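Local coordinates for protein carbonic anhydrase (Unidentified, PDB 3R1W) that probably catalyses the reversible hydration of carbon dioxide to bicarbonate, as a trimeric beta-helical enzyme of the gamma-carbonic anhydrase type, at residues B[57-62]-B[86-91]; B[32-37]-B[44-49]; B[118-123]-B[137-142]; B[9-14]-B[26-31]. All blocks are in the same frame, centred on the assembly; numbering follows the deposited sequence.

Contact 1. Residues B[57-62]-B[86-91]; sequences HHIRIG and YPLIIG
R60 slants across I89, meeting it through CB and CG, and its side chain can be followed outward from the sheet. CB stands 3.7 Å from I89 CD1, and CG is 3.8 Å from the same methyl. The chain then bends (chi2 -70°) and the tip leaves I89. NE has a long, weak ion pair with E39 on the neighbouring strand, NH1 donates to I59 O at 2.9 Å from above the carbonyl plane, and NH2 makes a salt bridge with D37. H58 CB packs against one face of the guanidinium. Beneath run two parallel strands, 58-61 and 88-90, whose directions differ by 5°; they belong to neighbouring coils and lie side by side in one wall of the left-handed β-helix. The bonding shows the parallel pattern: L88 N donates to H58 O (3.0 Å), R60 N to L88 O (2.8 Å) and I90 N to R60 O (2.7 Å). On the other face of the wall, I59 CG2 meets L88 CD2 at 3.8 Å, and I61 lies alongside I90. Where the strands begin, P87 CB sits over a face of each of the H57 and H58 rings, two CH-pi contacts. The H57 ring is gripped at both nitrogens, ND1 by H58 N and NE2 by G84 O.

Contact 2. Residues B[32-37]-B[44-49]; sequences SVIIGD and CSVWPL
I34 and V46 meet tip to tip, the δ-methyl of one reaching the γ-methyl of the other: I34 CD1 lies 4.1 Å from V46 CG2. The second branch of V46 is used by S32, whose CB is 3.9 Å from V46 CG1. V46 CG1 is anti to its backbone N (chi1 -178°), which spreads the two methyls between the two partners. These apolar contacts span the interior of the β-helix, since strand 33-35 and strand 45-46 belong to different walls of the prism.

Polar contacts lie next to these methyls. S32 CB packs 3.7 Å from W47 O, and S32 OG turns to D29 O, where it has a hydrogen bond. W47 points away from strand 33-35; its NE1 donates to S45 OG at 2.8 Å, a bent bond (135°) tilted from the indole plane. The indole also meets R53 of the second subunit in a cation-pi contact, and L49 packs on L49 of the third subunit.

No hydrogen bond joins the two segments. Across them the contact is van der Waals packing, chiefly of aliphatic carbons, while the backbone hydrogen bonds of each strand run to neighbouring coils within its own wall.

Contact 3. Residues B[118-123]-B[137-142]; sequences MIMDGA and VSPGKV
At a corner of the β-helix two type II turns in adjacent coils ride on each other, M120 to A123 and S138 to K141, with D121 O facing G140 N at 3.0 Å in a weak, bent bond. Their third residues, G122 and G140, both have positive phi (80° and 82°), the conformation of the third position of a type II turn, which favours glycine. The amides of A123 and G140 stand close, two donors that cannot bond each other; each turn instead closes its own ring, A123 N to M120 O and K141 N to S138 O. The turns end parallel strands of one wall of the left-handed helix. There V137 N donates to M118 O at 2.8 Å, and M120 N donates to V137 O at 3.1 Å. On the inner face of the wall I119 and V137 lie side by side: CD1 of I119 presses against CG2 of V137 at 3.3 Å, a tight carbon pair. V137 sends its other methyl toward A123, the last residue of the adjacent turn, CG1 being 3.9 Å from A123 CB. Outside, M120 runs alongside the P139 ring, with CB 3.9 Å from P139 CG. A bend at chi3 (67°) lays the CE methyl near that same CG, and M120 SD passes 3.9 Å from P139 CD. M120 also packs on A133 of the third subunit, while the D121 carboxylate turns away to T76 and H103.

Contact 4. Residues B[9-14]-B[26-31]; sequences LTSVRT and VFVDRS
L9 and R30 cross at about a right angle, the leucine tip laid against the base of the arginine: L9 CD2 is 3.8 Å from R30 CB. Beyond that point R30 leads away. It is bent at chi3 (71°), and its NE donates to R189 O. The second pair, V12 and V28, meets at a slant, with V12 CG2 4.2 Å from V28 CG1, so that only one methyl of each valine takes part. Between these pairs S11 points toward segment 26-31, its CB 3.7 Å from R30 O. Its OG stands between backbone N and carbonyl carbon (chi1 59°), and from there it donates to a water that in turn donates to V28 O; both steps, S11 OG to water and water to V28 O, measure 2.7 Å. A second water accepts from T10 N and donates to R30 O, each at 2.9 Å.

Each segment also has side-chain bonds of its own. R13 NE donates to T10 O at 3.0 Å in the guanidinium plane; this bond, together with an ionic partner beyond the two segments, D29 of the third subunit at NH1, orients the guanidinium. D29 OD1 accepts both the amide and the hydroxyl of S31, from opposite faces of the carboxylate; with the amide it forms an Asx turn.

Within the first coil, strand 12-13 and the residues before it face strand 27-28 and the turn after it, in a different wall. With no direct hydrogen bond across, the polar side of the contact is carried by two waters, each linking a donor on segment 9-14 to a carbonyl oxygen on segment 26-31.

How the contacts relate
From the N terminus the contacts come in series, none enclosing or crossing another. Contact 4 brings segment 26-31 back to 9-14 across two walls of the first coil. Contact 2 does likewise one coil on; their centres lie 6 Å apart, and probable hydrogen bonds from I34 N to S11 O and from V46 N to F27 O link the coils. Contact 1 joins neighbouring strands in the third wall after a long excursion; D37 connects it to contact 2 by a probable bond from I59 N to its O and a salt bridge to R60. Contact 3 closes one helical turn, bringing strand 136-137 and its corner onto strand 118-119 in the wall of strands 12-13 and 33-35; Y86 of contact 1 packs on its D121 and G122.

Contact 1. Residues B[57-62]-B[86-91]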
loop_
_atom_site.group_PDB
_atom_site.type_symbol
_atom_site.label_atom_id
_atom_site.label_comp_id
_atom_site.label_asym_id
_atom_site.label_seq_id
_atom_site.Cartn_x
_atom_site.Cartn_y
_atom_site.Cartn_z
ATOM N N HIS B 57 -8.127 19.133 6.207
ATOM C CA HIS B 57 -7.063 20.134 6.268
ATOM C C HIS B 57 -6.514 20.336 4.868
ATOM O O HIS B 57 -6.897 19.608 3.952
ATOM C CB HIS B 57 -5.952 19.684 7.218
ATOM C CG HIS B 57 -5.395 20.791 8.057
ATOM N ND1 HIS B 57 -5.112 22.041 7.547
ATOM C CD2 HIS B 57 -5.095 20.847 9.375
ATOM C CE1 HIS B 57 -4.649 22.815 8.514
ATOM N NE2 HIS B 57 -4.628 22.112 9.634
ATOM N N HIS B 58 -5.626 21.313 4.694
ATOM C CA HIS B 58 -5.112 21.604 3.357
ATOM C C HIS B 58 -3.857 20.801 2.982
ATOM O O HIS B 58 -3.052 20.432 3.840
ATOM C CB HIS B 58 -4.906 23.117 3.134
ATOM C CG HIS B 58 -3.900 23.752 4.048
ATOM N ND1 HIS B 58 -4.255 24.410 5.207
ATOM C CD2 HIS B 58 -2.554 23.872 3.948
ATOM C CE1 HIS B 58 -3.172 24.880 5.798
ATOM N NE2 HIS B 58 -2.124 24.580 5.046
ATOM N N ILE B 59 -3.732 20.518 1.692
ATOM C CA ILE B 59 -2.560 19.856 1.124
ATOM C C ILE B 59 -2.058 20.721 -0.036
ATOM O O ILE B 59 -2.817 21.055 -0.941
ATOM C CB ILE B 59 -2.924 18.453 0.586
ATOM C CG1 ILE B 59 -3.516 17.592 1.708
ATOM C CG2 ILE B 59 -1.688 17.770 -0.011
ATOM C CD1 ILE B 59 -3.981 16.211 1.252
ATOM N N ARG B 60 -0.772 21.069 -0.012
ATOM C CA ARG B 60 -0.186 21.928 -1.032
ATOM C C ARG B 60 1.057 21.249 -1.576
ATOM O O ARG B 60 1.922 20.835 -0.807
ATOM C CB ARG B 60 0.184 23.287 -0.427
ATOM C CG ARG B 60 -1.006 24.043 0.161
ATOM C CD ARG B 60 -1.931 24.520 -0.952
ATOM N NE ARG B 60 -3.083 25.249 -0.426
ATOM C CZ ARG B 60 -4.281 24.712 -0.205
ATOM N NH1 ARG B 60 -4.507 23.421 -0.466
ATOM N NH2 ARG B 60 -5.260 25.475 0.276
ATOM N N ILE B 61 1.126 21.101 -2.892
ATOM C CA ILE B 61 2.275 20.457 -3.520
ATOM C C ILE B 61 2.838 21.367 -4.604
ATOM O O ILE B 61 2.091 21.933 -5.404
ATOM C CB ILE B 61 1.887 19.079 -4.111
ATOM C CG1 ILE B 61 1.293 18.192 -3.004
ATOM C CG2 ILE B 61 3.088 18.418 -4.785
ATOM C CD1 ILE B 61 0.853 16.802 -3.454
ATOM N N GLY B 62 4.158 21.513 -4.633
ATOM C CA GLY B 62 4.790 22.413 -5.585
ATOM C C GLY B 62 4.886 21.865 -6.996
ATOM O O GLY B 62 4.096 21.017 -7.398
ATOM N N TYR B 86 -2.627 19.338 11.459
ATOM C CA TYR B 86 -1.396 19.271 10.674
ATOM C C TYR B 86 -1.750 19.189 9.196
ATOM O O TYR B 86 -2.324 18.194 8.741
ATOM C CB TYR B 86 -0.563 18.046 11.065
ATOM C CG TYR B 86 0.027 18.111 12.453
ATOM C CD1 TYR B 86 1.190 18.827 12.701
ATOM C CD2 TYR B 86 -0.572 17.447 13.516
ATOM C CE1 TYR B 86 1.738 18.887 13.971
ATOM C CE2 TYR B 86 -0.030 17.501 14.792
ATOM C CZ TYR B 86 1.122 18.225 15.012
ATOM O OH TYR B 86 1.662 18.286 16.279
ATOM N N PRO B 87 -1.428 20.245 8.439
ATOM C CA PRO B 87 -1.637 20.200 6.993
ATOM C C PRO B 87 -0.459 19.482 6.351
ATOM O O PRO B 87 0.470 19.087 7.058
ATOM C CB PRO B 87 -1.616 21.674 6.610
ATOM C CG PRO B 87 -0.648 22.273 7.595
ATOM C CD PRO B 87 -0.863 21.536 8.879
ATOM N N LEU B 88 -0.503 19.323 5.035
ATOM C CA LEU B 88 0.568 18.659 4.306
ATOM C C LEU B 88 1.121 19.619 3.262
ATOM O O LEU B 88 0.403 20.041 2.353
ATOM C CB LEU B 88 0.029 17.390 3.636
ATOM C CG LEU B 88 0.983 16.572 2.768
ATOM C CD1 LEU B 88 2.198 16.144 3.566
ATOM C CD2 LEU B 88 0.226 15.363 2.224
ATOM N N ILE B 89 2.401 19.955 3.392
ATOM C CA ILE B 89 3.028 20.940 2.520
ATOM C C ILE B 89 4.234 20.288 1.857
ATOM O O ILE B 89 5.108 19.777 2.551
ATOM C CB ILE B 89 3.505 22.159 3.327
ATOM C CG1 ILE B 89 2.318 22.810 4.045
ATOM C CG2 ILE B 89 4.205 23.169 2.415
ATOM C CD1 ILE B 89 1.271 23.353 3.095
ATOM N N ILE B 90 4.259 20.291 0.525
ATOM C CA ILE B 90 5.325 19.636 -0.237
ATOM C C ILE B 90 5.871 20.569 -1.315
ATOM O O ILE B 90 5.108 21.196 -2.032
ATOM C CB ILE B 90 4.811 18.329 -0.899
ATOM C CG1 ILE B 90 4.337 17.346 0.170
ATOM C CG2 ILE B 90 5.918 17.682 -1.727
ATOM C CD1 ILE B 90 3.486 16.193 -0.384
ATOM N N GLY B 91 7.194 20.669 -1.442
ATOM C CA GLY B 91 7.769 21.636 -2.371
ATOM C C GLY B 91 7.911 21.150 -3.805
ATOM O O GLY B 91 7.145 20.294 -4.252
#

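Contact 2. Residues B[32-37]-B[44-49]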
loop_
_atom_site.group_PDB
_atom_site.type_symbol
_atom_site.label_atom_id
_atom_site.label_comp_id
_atom_site.label_asym_id
_atom_site.label_seq_id
_atom_site.Cartn_x
_atom_site.Cartn_y
_atom_site.Cartn_z
ATOM N N SER B 32 -6.240 7.144 -9.715
ATOM C CA SER B 32 -5.892 7.795 -8.461
ATOM C C SER B 32 -7.112 8.535 -7.903
ATOM O O SER B 32 -8.132 8.678 -8.584
ATOM C CB SER B 32 -4.714 8.743 -8.646
ATOM O OG SER B 32 -5.081 9.832 -9.464
ATOM N N VAL B 33 -7.014 8.984 -6.659
ATOM C CA VAL B 33 -8.140 9.654 -6.006
ATOM C C VAL B 33 -7.669 10.904 -5.278
ATOM O O VAL B 33 -6.936 10.820 -4.296
ATOM C CB VAL B 33 -8.863 8.719 -5.008
ATOM C CG1 VAL B 33 -9.890 9.498 -4.187
ATOM C CG2 VAL B 33 -9.532 7.572 -5.754
ATOM N N ILE B 34 -8.087 12.066 -5.769
ATOM C CA ILE B 34 -7.712 13.331 -5.144
ATOM C C ILE B 34 -8.972 14.025 -4.660
ATOM O O ILE B 34 -9.915 14.218 -5.430
ATOM C CB ILE B 34 -6.968 14.247 -6.132
ATOM C CG1 ILE B 34 -5.727 13.533 -6.683
ATOM C CG2 ILE B 34 -6.552 15.542 -5.445
ATOM C CD1 ILE B 34 -4.905 14.383 -7.680
ATOM N N ILE B 35 -8.987 14.391 -3.384
ATOM C CA ILE B 35 -10.204 14.909 -2.758
ATOM C C ILE B 35 -9.999 16.272 -2.111
ATOM O O ILE B 35 -9.137 16.435 -1.251
ATOM C CB ILE B 35 -10.747 13.938 -1.685
ATOM C CG1 ILE B 35 -11.264 12.650 -2.341
ATOM C CG2 ILE B 35 -11.872 14.603 -0.857
ATOM C CD1 ILE B 35 -11.490 11.495 -1.352
ATOM N N GLY B 36 -10.802 17.248 -2.528
ATOM C CA GLY B 36 -10.953 18.467 -1.749
ATOM C C GLY B 36 -9.862 19.511 -1.853
ATOM O O GLY B 36 -9.529 19.970 -2.947
ATOM N N ASP B 37 -9.313 19.875 -0.695
ATOM C CA ASP B 37 -8.475 21.057 -0.543
ATOM C C ASP B 37 -7.023 20.715 -0.874
ATOM O O ASP B 37 -6.163 20.686 0.011
ATOM C CB ASP B 37 -8.589 21.578 0.893
ATOM C CG ASP B 37 -8.041 22.988 1.059
ATOM O OD1 ASP B 37 -7.521 23.566 0.078
ATOM O OD2 ASP B 37 -8.133 23.514 2.190
ATOM N N CYS B 44 3.272 18.421 -12.041
ATOM C CA CYS B 44 3.161 17.366 -11.045
ATOM C C CYS B 44 2.550 16.141 -11.695
ATOM O O CYS B 44 1.947 16.225 -12.761
ATOM C CB CYS B 44 2.289 17.793 -9.874
ATOM S SG CYS B 44 3.138 18.810 -8.667
ATOM N N SER B 45 2.733 14.997 -11.051
ATOM C CA SER B 45 2.200 13.753 -11.585
ATOM C C SER B 45 1.742 12.878 -10.439
ATOM O O SER B 45 2.439 12.729 -9.443
ATOM C CB SER B 45 3.260 13.028 -12.414
ATOM O OG SER B 45 4.435 12.758 -11.675
ATOM N N VAL B 46 0.551 12.316 -10.588
ATOM C CA VAL B 46 -0.010 11.449 -9.571
ATOM C C VAL B 46 -0.343 10.139 -10.253
ATOM O O VAL B 46 -1.114 10.104 -11.205
ATOM C CB VAL B 46 -1.260 12.055 -8.929
ATOM C CG1 VAL B 46 -1.777 11.126 -7.835
ATOM C CG2 VAL B 46 -0.940 13.438 -8.340
ATOM N N TRP B 47 0.256 9.070 -9.741
ATOM C CA TRP B 47 0.372 7.801 -10.452
ATOM C C TRP B 47 -0.691 6.796 -10.007
ATOM O O TRP B 47 -1.457 7.078 -9.084
ATOM C CB TRP B 47 1.804 7.287 -10.277
ATOM C CG TRP B 47 2.738 8.241 -10.946
ATOM C CD1 TRP B 47 3.321 9.359 -10.390
ATOM C CD2 TRP B 47 3.135 8.225 -12.321
ATOM N NE1 TRP B 47 4.078 10.013 -11.334
ATOM C CE2 TRP B 47 3.980 9.338 -12.525
ATOM C CE3 TRP B 47 2.870 7.365 -13.397
ATOM C CZ2 TRP B 47 4.564 9.611 -13.762
ATOM C CZ3 TRP B 47 3.446 7.637 -14.621
ATOM C CH2 TRP B 47 4.292 8.750 -14.793
ATOM N N PRO B 48 -0.781 5.643 -10.697
ATOM C CA PRO B 48 -1.930 4.780 -10.417
ATOM C C PRO B 48 -2.144 4.444 -8.952
ATOM O O PRO B 48 -1.208 4.114 -8.217
ATOM C CB PRO B 48 -1.615 3.513 -11.223
ATOM C CG PRO B 48 -0.870 4.037 -12.408
ATOM C CD PRO B 48 0.002 5.151 -11.847
ATOM N N LEU B 49 -3.403 4.535 -8.540
ATOM C CA LEU B 49 -3.843 4.074 -7.226
ATOM C C LEU B 49 -3.201 4.830 -6.057
ATOM O O LEU B 49 -3.021 4.264 -4.976
ATOM C CB LEU B 49 -3.636 2.563 -7.090
ATOM C CG LEU B 49 -4.268 1.736 -8.220
ATOM C CD1 LEU B 49 -4.056 0.235 -8.004
ATOM C CD2 LEU B 49 -5.756 2.046 -8.355
#

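Contact 3. Residues B[118-123]-B[137-142]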
loop_
_atom_site.group_PDB
_atom_site.type_symbol
_atom_site.label_atom_id
_atom_site.label_comp_id
_atom_site.label_asym_id
_atom_site.label_seq_id
_atom_site.Cartn_x
_atom_site.Cartn_y
_atom_site.Cartn_z
ATOM N N MET B 118 7.585 6.375 5.406
ATOM C CA MET B 118 6.461 6.985 6.102
ATOM C C MET B 118 6.954 8.235 6.820
ATOM O O MET B 118 7.937 8.182 7.555
ATOM C CB MET B 118 5.855 5.986 7.098
ATOM C CG MET B 118 4.742 6.568 7.946
ATOM S SD MET B 118 3.724 5.301 8.734
ATOM C CE MET B 118 2.814 4.662 7.358
ATOM N N ILE B 119 6.297 9.364 6.563
ATOM C CA ILE B 119 6.660 10.628 7.207
ATOM C C ILE B 119 5.444 11.111 7.980
ATOM O O ILE B 119 4.382 11.312 7.398
ATOM C CB ILE B 119 7.012 11.714 6.178
ATOM C CG1 ILE B 119 7.859 11.145 5.036
ATOM C CG2 ILE B 119 7.706 12.897 6.857
ATOM C CD1 ILE B 119 9.182 10.588 5.465
ATOM N N MET B 120 5.618 11.345 9.277
ATOM C CA MET B 120 4.482 11.526 10.185
ATOM C C MET B 120 4.224 12.976 10.631
ATOM O O MET B 120 4.972 13.887 10.285
ATOM C CB MET B 120 4.650 10.590 11.381
ATOM C CG MET B 120 4.849 9.130 10.941
ATOM S SD MET B 120 5.146 7.979 12.292
ATOM C CE MET B 120 3.564 8.013 13.121
ATOM N N ASP B 121 3.151 13.176 11.392
ATOM C CA ASP B 121 2.675 14.522 11.722
ATOM C C ASP B 121 3.762 15.440 12.271
ATOM O O ASP B 121 4.471 15.086 13.213
ATOM C CB ASP B 121 1.528 14.469 12.741
ATOM C CG ASP B 121 0.190 14.072 12.122
ATOM O OD1 ASP B 121 0.081 14.031 10.886
ATOM O OD2 ASP B 121 -0.769 13.816 12.889
ATOM N N GLY B 122 3.864 16.627 11.691
ATOM C CA GLY B 122 4.738 17.651 12.226
ATOM C C GLY B 122 6.192 17.464 11.860
ATOM O O GLY B 122 7.040 18.275 12.234
ATOM N N ALA B 123 6.495 16.401 11.124
ATOM C CA ALA B 123 7.856 16.216 10.639
ATOM C C ALA B 123 8.208 17.303 9.620
ATOM O O ALA B 123 7.355 17.774 8.878
ATOM C CB ALA B 123 8.030 14.813 10.031
ATOM N N VAL B 137 9.961 8.439 9.429
ATOM C CA VAL B 137 10.353 9.707 10.030
ATOM C C VAL B 137 9.328 10.058 11.093
ATOM O O VAL B 137 8.171 10.334 10.783
ATOM C CB VAL B 137 10.431 10.822 8.968
ATOM C CG1 VAL B 137 10.834 12.159 9.590
ATOM C CG2 VAL B 137 11.418 10.427 7.867
ATOM N N SER B 138 9.770 10.061 12.347
ATOM C CA SER B 138 8.874 10.186 13.495
ATOM C C SER B 138 8.163 11.541 13.556
ATOM O O SER B 138 8.623 12.515 12.975
ATOM C CB SER B 138 9.665 9.959 14.787
ATOM O OG SER B 138 10.234 8.662 14.823
ATOM N N PRO B 139 7.036 11.605 14.276
ATOM C CA PRO B 139 6.326 12.883 14.384
ATOM C C PRO B 139 7.250 13.966 14.941
ATOM O O PRO B 139 7.934 13.738 15.948
ATOM C CB PRO B 139 5.204 12.573 15.383
ATOM C CG PRO B 139 5.000 11.094 15.264
ATOM C CD PRO B 139 6.367 10.533 15.030
ATOM N N GLY B 140 7.282 15.118 14.272
ATOM C CA GLY B 140 8.050 16.261 14.741
ATOM C C GLY B 140 9.525 16.232 14.390
ATOM O O GLY B 140 10.256 17.184 14.671
ATOM N N LYS B 141 9.968 15.141 13.772
ATOM C CA LYS B 141 11.383 14.988 13.419
ATOM C C LYS B 141 11.812 15.956 12.311
ATOM O O LYS B 141 11.121 16.102 11.298
ATOM C CB LYS B 141 11.662 13.539 13.005
ATOM C CG LYS B 141 13.071 13.279 12.472
ATOM C CD LYS B 141 14.082 13.140 13.598
ATOM C CE LYS B 141 15.479 12.872 13.051
ATOM N NZ LYS B 141 16.478 12.813 14.143
ATOM N N VAL B 142 12.954 16.618 12.509
ATOM C CA VAL B 142 13.509 17.524 11.510
ATOM C C VAL B 142 14.651 16.841 10.766
ATOM O O VAL B 142 15.594 16.337 11.386
ATOM C CB VAL B 142 14.039 18.825 12.150
ATOM C CG1 VAL B 142 14.651 19.742 11.079
ATOM C CG2 VAL B 142 12.923 19.532 12.911
#

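Contact 4. Residues B[9-14]-B[26-31]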
loop_
_atom_site.group_PDB
_atom_site.type_symbol
_atom_site.label_atom_id
_atom_site.label_comp_id
_atom_site.label_asym_id
_atom_site.label_seq_id
_atom_site.Cartn_x
_atom_site.Cartn_y
_atom_site.Cartn_z
ATOM N N LEU B 9 -15.131 9.275 -14.823
ATOM C CA LEU B 9 -13.902 9.897 -14.329
ATOM C C LEU B 9 -14.163 10.597 -13.000
ATOM O O LEU B 9 -14.785 11.658 -12.962
ATOM C CB LEU B 9 -13.355 10.908 -15.347
ATOM C CG LEU B 9 -11.842 11.056 -15.599
ATOM C CD1 LEU B 9 -11.386 12.504 -15.428
ATOM C CD2 LEU B 9 -10.977 10.106 -14.762
ATOM N N THR B 10 -13.687 10.003 -11.910
ATOM C CA THR B 10 -13.859 10.597 -10.587
ATOM C C THR B 10 -12.544 10.601 -9.820
ATOM O O THR B 10 -12.507 10.333 -8.618
ATOM C CB THR B 10 -14.906 9.830 -9.768
ATOM O OG1 THR B 10 -14.531 8.448 -9.696
ATOM C CG2 THR B 10 -16.283 9.952 -10.415
ATOM N N SER B 11 -11.462 10.894 -10.528
ATOM C CA SER B 11 -10.133 10.920 -9.932
ATOM C C SER B 11 -9.862 12.234 -9.209
ATOM O O SER B 11 -9.028 12.294 -8.305
ATOM C CB SER B 11 -9.082 10.739 -11.028
ATOM O OG SER B 11 -9.207 11.777 -11.994
ATOM N N VAL B 12 -10.526 13.300 -9.648
ATOM C CA VAL B 12 -10.357 14.610 -9.025
ATOM C C VAL B 12 -11.711 15.121 -8.530
ATOM O O VAL B 12 -12.583 15.491 -9.322
ATOM C CB VAL B 12 -9.708 15.627 -9.991
ATOM C CG1 VAL B 12 -9.520 16.970 -9.292
ATOM C CG2 VAL B 12 -8.362 15.104 -10.481
ATOM N N ARG B 13 -11.869 15.151 -7.213
ATOM C CA ARG B 13 -13.187 15.275 -6.597
ATOM C C ARG B 13 -13.347 16.527 -5.751
ATOM O O ARG B 13 -12.504 16.841 -4.906
ATOM C CB ARG B 13 -13.445 14.063 -5.697
ATOM C CG ARG B 13 -13.387 12.725 -6.402
ATOM C CD ARG B 13 -13.783 11.643 -5.401
ATOM N NE ARG B 13 -13.472 10.270 -5.808
ATOM C CZ ARG B 13 -13.636 9.230 -4.993
ATOM N NH1 ARG B 13 -14.094 9.440 -3.766
ATOM N NH2 ARG B 13 -13.344 7.991 -5.385
ATOM N N THR B 14 -14.450 17.231 -5.996
ATOM C CA THR B 14 -14.862 18.355 -5.177
ATOM C C THR B 14 -15.386 17.817 -3.852
ATOM O O THR B 14 -16.026 16.764 -3.810
ATOM C CB THR B 14 -15.965 19.137 -5.895
ATOM O OG1 THR B 14 -15.424 19.698 -7.097
ATOM C CG2 THR B 14 -16.513 20.247 -5.014
ATOM N N VAL B 26 -0.446 18.970 -15.552
ATOM C CA VAL B 26 -0.449 18.020 -14.449
ATOM C C VAL B 26 -1.050 16.704 -14.941
ATOM O O VAL B 26 -1.995 16.708 -15.731
ATOM C CB VAL B 26 -1.258 18.558 -13.254
ATOM C CG1 VAL B 26 -1.525 17.458 -12.234
ATOM C CG2 VAL B 26 -0.524 19.734 -12.609
ATOM N N PHE B 27 -0.472 15.584 -14.523
ATOM C CA PHE B 27 -1.045 14.282 -14.852
ATOM C C PHE B 27 -1.617 13.648 -13.601
ATOM O O PHE B 27 -0.918 13.511 -12.602
ATOM C CB PHE B 27 0.020 13.345 -15.408
ATOM C CG PHE B 27 -0.429 11.898 -15.527
ATOM C CD1 PHE B 27 -1.354 11.523 -16.489
ATOM C CD2 PHE B 27 0.068 10.917 -14.670
ATOM C CE1 PHE B 27 -1.769 10.194 -16.602
ATOM C CE2 PHE B 27 -0.328 9.584 -14.799
ATOM C CZ PHE B 27 -1.248 9.230 -15.758
ATOM N N VAL B 28 -2.886 13.264 -13.666
ATOM C CA VAL B 28 -3.489 12.456 -12.604
ATOM C C VAL B 28 -4.031 11.194 -13.251
ATOM O O VAL B 28 -4.932 11.267 -14.090
ATOM C CB VAL B 28 -4.639 13.208 -11.909
ATOM C CG1 VAL B 28 -5.255 12.340 -10.818
ATOM C CG2 VAL B 28 -4.136 14.524 -11.324
ATOM N N ASP B 29 -3.487 10.031 -12.892
ATOM C CA ASP B 29 -4.003 8.801 -13.470
ATOM C C ASP B 29 -5.486 8.668 -13.129
ATOM O O ASP B 29 -5.907 9.061 -12.042
ATOM C CB ASP B 29 -3.255 7.579 -12.946
ATOM C CG ASP B 29 -3.528 6.356 -13.786
ATOM O OD1 ASP B 29 -4.404 5.563 -13.413
ATOM O OD2 ASP B 29 -2.880 6.206 -14.839
ATOM N N ARG B 30 -6.274 8.120 -14.053
ATOM C CA ARG B 30 -7.709 7.986 -13.835
ATOM C C ARG B 30 -8.005 7.124 -12.607
ATOM O O ARG B 30 -9.095 7.204 -12.058
ATOM C CB ARG B 30 -8.410 7.381 -15.056
ATOM C CG ARG B 30 -7.936 5.979 -15.401
ATOM C CD ARG B 30 -8.798 5.377 -16.509
ATOM N NE ARG B 30 -8.566 5.999 -17.816
ATOM C CZ ARG B 30 -7.748 5.508 -18.752
ATOM N NH1 ARG B 30 -7.078 4.384 -18.534
ATOM N NH2 ARG B 30 -7.605 6.134 -19.915
ATOM N N SER B 31 -7.030 6.322 -12.176
ATOM C CA SER B 31 -7.233 5.384 -11.067
ATOM C C SER B 31 -6.829 5.952 -9.713
ATOM O O SER B 31 -7.055 5.322 -8.680
ATOM C CB SER B 31 -6.489 4.071 -11.320
ATOM O OG SER B 31 -5.096 4.243 -11.129
HETATM O O HOH W 1 -11.905 7.761 -12.392
HETATM O O HOH W 2 -7.531 11.920 -14.078
#